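Local coordinates for putative acetamidase/formamidase (Yersinia enterocolitica subsp. palearctica serotype O:3, PDB 5UBU), which probably hydrolyses carbon-nitrogen bonds in linear amides and holds two bound sodium ions, at residues D220-A223 and C224-D227; L311-M314 and V315-K318. All coordinates share one frame; numbering follows the deposited sequence.

Contact 1. Residues D220-A223 and C224-D227; sequences DAHA and CQGD. With NA (sodium ion), chain G; NA (sodium ion), chain H.
The imidazole of His222 and the carboxamide of Gln225 lie at an oblique angle to each other, their planes 64° apart, and the amide oxygen approaches the ring obliquely. Gln225 OE1 is 3.0 Å from His222 ND1. Over one face of the ring stands Asp220 O, 3.9 Å above the plane and offset toward the rim, while His222 NE2 binds a sodium ion at 2.3 Å. This is a binuclear metal site built on strand 214-222: Asp220 and His222, two residues apart, both serve the first sodium, with Glu236 also bound to it. The carboxylate of Asp220 bridges the pair of ions. Its OD1 reaches the first sodium at 2.3 Å, and OD2 binds the second sodium at 2.2 Å, where Asn193, Asp195 and a water also coordinate. OD2 is in addition a longer ligand of the first ion, at 2.9 Å. Gln225 reaches back with CG anti to the backbone N (chi1 -179°) and the chain extended beyond it, its OE1 accepting a hydrogen bond from His169 and its NE2 donating to Asp195 O, so that this second-shell amide is gripped at both ends. The same NE2 makes a weak bond to Gly226 O.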
# COMPACT_ATOMS: atom_id res chain seq x y z
N ASP B 220 -4.24 22.24 -16.76
CA ASP B 220 -2.99 21.48 -16.66
C ASP B 220 -2.65 20.71 -17.95
O ASP B 220 -2.63 19.49 -17.98
CB ASP B 220 -3.07 20.55 -15.44
CG ASP B 220 -1.77 19.78 -15.17
OD1 ASP B 220 -0.65 20.26 -15.47
OD2 ASP B 220 -1.89 18.69 -14.60
N ALA B 221 -2.40 21.46 -19.02
CA ALA B 221 -2.03 20.85 -20.28
C ALA B 221 -0.58 20.37 -20.21
O ALA B 221 0.27 21.03 -19.60
CB ALA B 221 -2.21 21.85 -21.41
N HIS B 222 -0.31 19.20 -20.81
CA HIS B 222 1.05 18.65 -20.86
C HIS B 222 1.47 18.47 -22.30
O HIS B 222 0.69 17.98 -23.11
CB HIS B 222 1.16 17.27 -20.20
CG HIS B 222 0.89 17.25 -18.74
ND1 HIS B 222 0.31 16.18 -18.11
CD2 HIS B 222 1.07 18.19 -17.78
CE1 HIS B 222 0.19 16.43 -16.82
NE2 HIS B 222 0.63 17.65 -16.60
N ALA B 223 2.70 18.86 -22.63
CA ALA B 223 3.22 18.70 -23.99
C ALA B 223 3.61 17.25 -24.24
O ALA B 223 3.71 16.81 -25.38
CB ALA B 223 4.41 19.61 -24.22
N CYS B 224 3.84 16.52 -23.15
CA CYS B 224 4.21 15.10 -23.18
C CYS B 224 4.22 14.62 -21.74
O CYS B 224 4.22 15.45 -20.83
CB CYS B 224 5.59 14.92 -23.81
SG CYS B 224 6.88 15.97 -23.09
N GLN B 225 4.22 13.31 -21.52
CA GLN B 225 4.28 12.74 -20.17
C GLN B 225 4.58 11.25 -20.17
O GLN B 225 4.03 10.50 -20.97
CB GLN B 225 2.97 12.95 -19.39
CG GLN B 225 2.99 12.41 -17.96
CD GLN B 225 1.64 12.41 -17.30
OE1 GLN B 225 0.94 13.41 -17.28
NE2 GLN B 225 1.27 11.27 -16.74
N GLY B 226 5.43 10.84 -19.22
CA GLY B 226 5.77 9.45 -19.06
C GLY B 226 4.75 8.76 -18.15
O GLY B 226 3.97 9.41 -17.44
N ASP B 227 4.73 7.43 -18.20
CA ASP B 227 3.83 6.65 -17.37
C ASP B 227 4.27 6.83 -15.92
O ASP B 227 5.39 6.48 -15.56
CB ASP B 227 3.85 5.17 -17.77
CG ASP B 227 3.36 4.92 -19.20
OD1 ASP B 227 2.82 5.86 -19.83
OD2 ASP B 227 3.50 3.78 -19.68
NA NA G . 0.99 18.93 -14.67
NA NA H . -1.18 17.13 -13.18
O HOH W 1 0.84 16.52 -11.18

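Contact 2. Residues L311-M314 and V315-K318; sequences LGNM and VDPK
One side-chain oxygen receives two successive backbone N-H groups: Asn313 OD1 accepts from Val315 N at 3.3 Å and from Asp316 N at 3.1 Å. The first of these bonds closes an Asx turn, and the second extends it by one residue. The two donors use the oxygen differently. Val315 N lies in the carbonyl plane, on a lone pair, whereas Asp316 N comes from above, 46° out of that plane. The N-H groups point at the oxygen with similar straightness. A first torsion of 85°, which sets CG between the backbone N and the carbonyl carbon, turns the Asn313 amide toward the chain ahead.

The carboxylate of Asp316 crosses this amide, the planes 57° apart, with OD2 almost straight above Asn313 CG at 3.1 Å. Asn313 ND2 is equally near to OD2, but the angle is too poor for a hydrogen bond; ND2 donates instead to Met194 O. The side chain of Asp316 also comes within about 4 Å of a bound sodium at its nearest approach.

Lys318 NZ forms a salt bridge with Asp188, and Asp316 O accepts from Arg271. The turn links strand 308-313 to strand 319-326, its antiparallel partner. Gly312 and Asn313 together face Thr320 in a classic beta bulge, Asn313 also packs on Pro187 of strand 187-188, and Met314, present as selenomethionine, rests on Tyr319 and on Arg278 of the second subunit.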
# COMPACT_ATOMS: atom_id res chain seq x y z
N LEU B 311 -0.33 3.31 -16.41
CA LEU B 311 -0.07 3.99 -15.18
C LEU B 311 -0.09 5.49 -15.55
O LEU B 311 0.74 5.95 -16.34
CB LEU B 311 1.28 3.59 -14.59
CG LEU B 311 1.71 4.36 -13.33
CD1 LEU B 311 0.67 4.20 -12.25
CD2 LEU B 311 3.07 3.91 -12.83
N GLY B 312 -1.06 6.21 -15.01
CA GLY B 312 -1.19 7.64 -15.25
C GLY B 312 -0.19 8.39 -14.41
O GLY B 312 0.91 8.69 -14.88
N ASN B 313 -0.56 8.68 -13.17
CA ASN B 313 0.34 9.39 -12.26
C ASN B 313 0.59 8.53 -11.06
O ASN B 313 -0.22 7.68 -10.72
CB ASN B 313 -0.28 10.74 -11.84
CG ASN B 313 -1.24 10.63 -10.66
OD1 ASN B 313 -0.81 10.44 -9.52
ND2 ASN B 313 -2.53 10.85 -10.90
N MSE B 314 1.73 8.73 -10.42
CA MSE B 314 2.02 8.00 -9.20
C MSE B 314 2.68 9.00 -8.28
O MSE B 314 3.52 8.66 -7.46
CB MSE B 314 2.67 6.66 -9.54
CG MSE B 314 4.18 6.49 -9.56
SE MSE B 314 4.59 4.92 -8.46
CE MSE B 314 5.74 5.85 -7.17
N VAL B 315 2.23 10.25 -8.38
CA VAL B 315 2.77 11.36 -7.59
C VAL B 315 1.72 12.21 -6.86
O VAL B 315 1.99 12.75 -5.79
CB VAL B 315 3.63 12.29 -8.50
CG1 VAL B 315 4.75 11.50 -9.16
CG2 VAL B 315 2.80 12.98 -9.57
N ASP B 316 0.53 12.31 -7.43
CA ASP B 316 -0.54 13.13 -6.85
C ASP B 316 -1.14 12.48 -5.59
O ASP B 316 -0.89 11.31 -5.33
CB ASP B 316 -1.59 13.36 -7.95
CG ASP B 316 -1.00 14.07 -9.19
OD1 ASP B 316 -0.21 15.04 -9.02
OD2 ASP B 316 -1.36 13.68 -10.32
N PRO B 317 -1.92 13.25 -4.78
CA PRO B 317 -2.54 12.72 -3.55
C PRO B 317 -3.17 11.33 -3.71
O PRO B 317 -3.24 10.57 -2.75
CB PRO B 317 -3.59 13.77 -3.22
CG PRO B 317 -2.96 15.04 -3.69
CD PRO B 317 -2.23 14.68 -4.95
N LYS B 318 -3.63 11.04 -4.93
CA LYS B 318 -4.15 9.75 -5.30
C LYS B 318 -3.55 9.39 -6.64
O LYS B 318 -3.46 10.24 -7.54
CB LYS B 318 -5.67 9.74 -5.41
CG LYS B 318 -6.37 9.85 -4.08
CD LYS B 318 -7.86 9.71 -4.23
CE LYS B 318 -8.51 9.72 -2.86
NZ LYS B 318 -9.99 9.54 -2.93

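Both contacts join a strand to the loop that follows it. They belong to different sheets, contact 1 on strand 214-222 and contact 2 on strand 308-313, yet their centres are 13 Å apart and they touch where Gln225 NE2 packs 3.2 Å from Gly312 O. Contact 1 is buried throughout and governed by metal coordination. Contact 2 is mostly buried but grows more exposed at Pro317 and Lys318, and it relies on side-chain to backbone hydrogen bonds. Asp195 lies beside both, touching His222 and Asn313, and each contact also meets the second subunit.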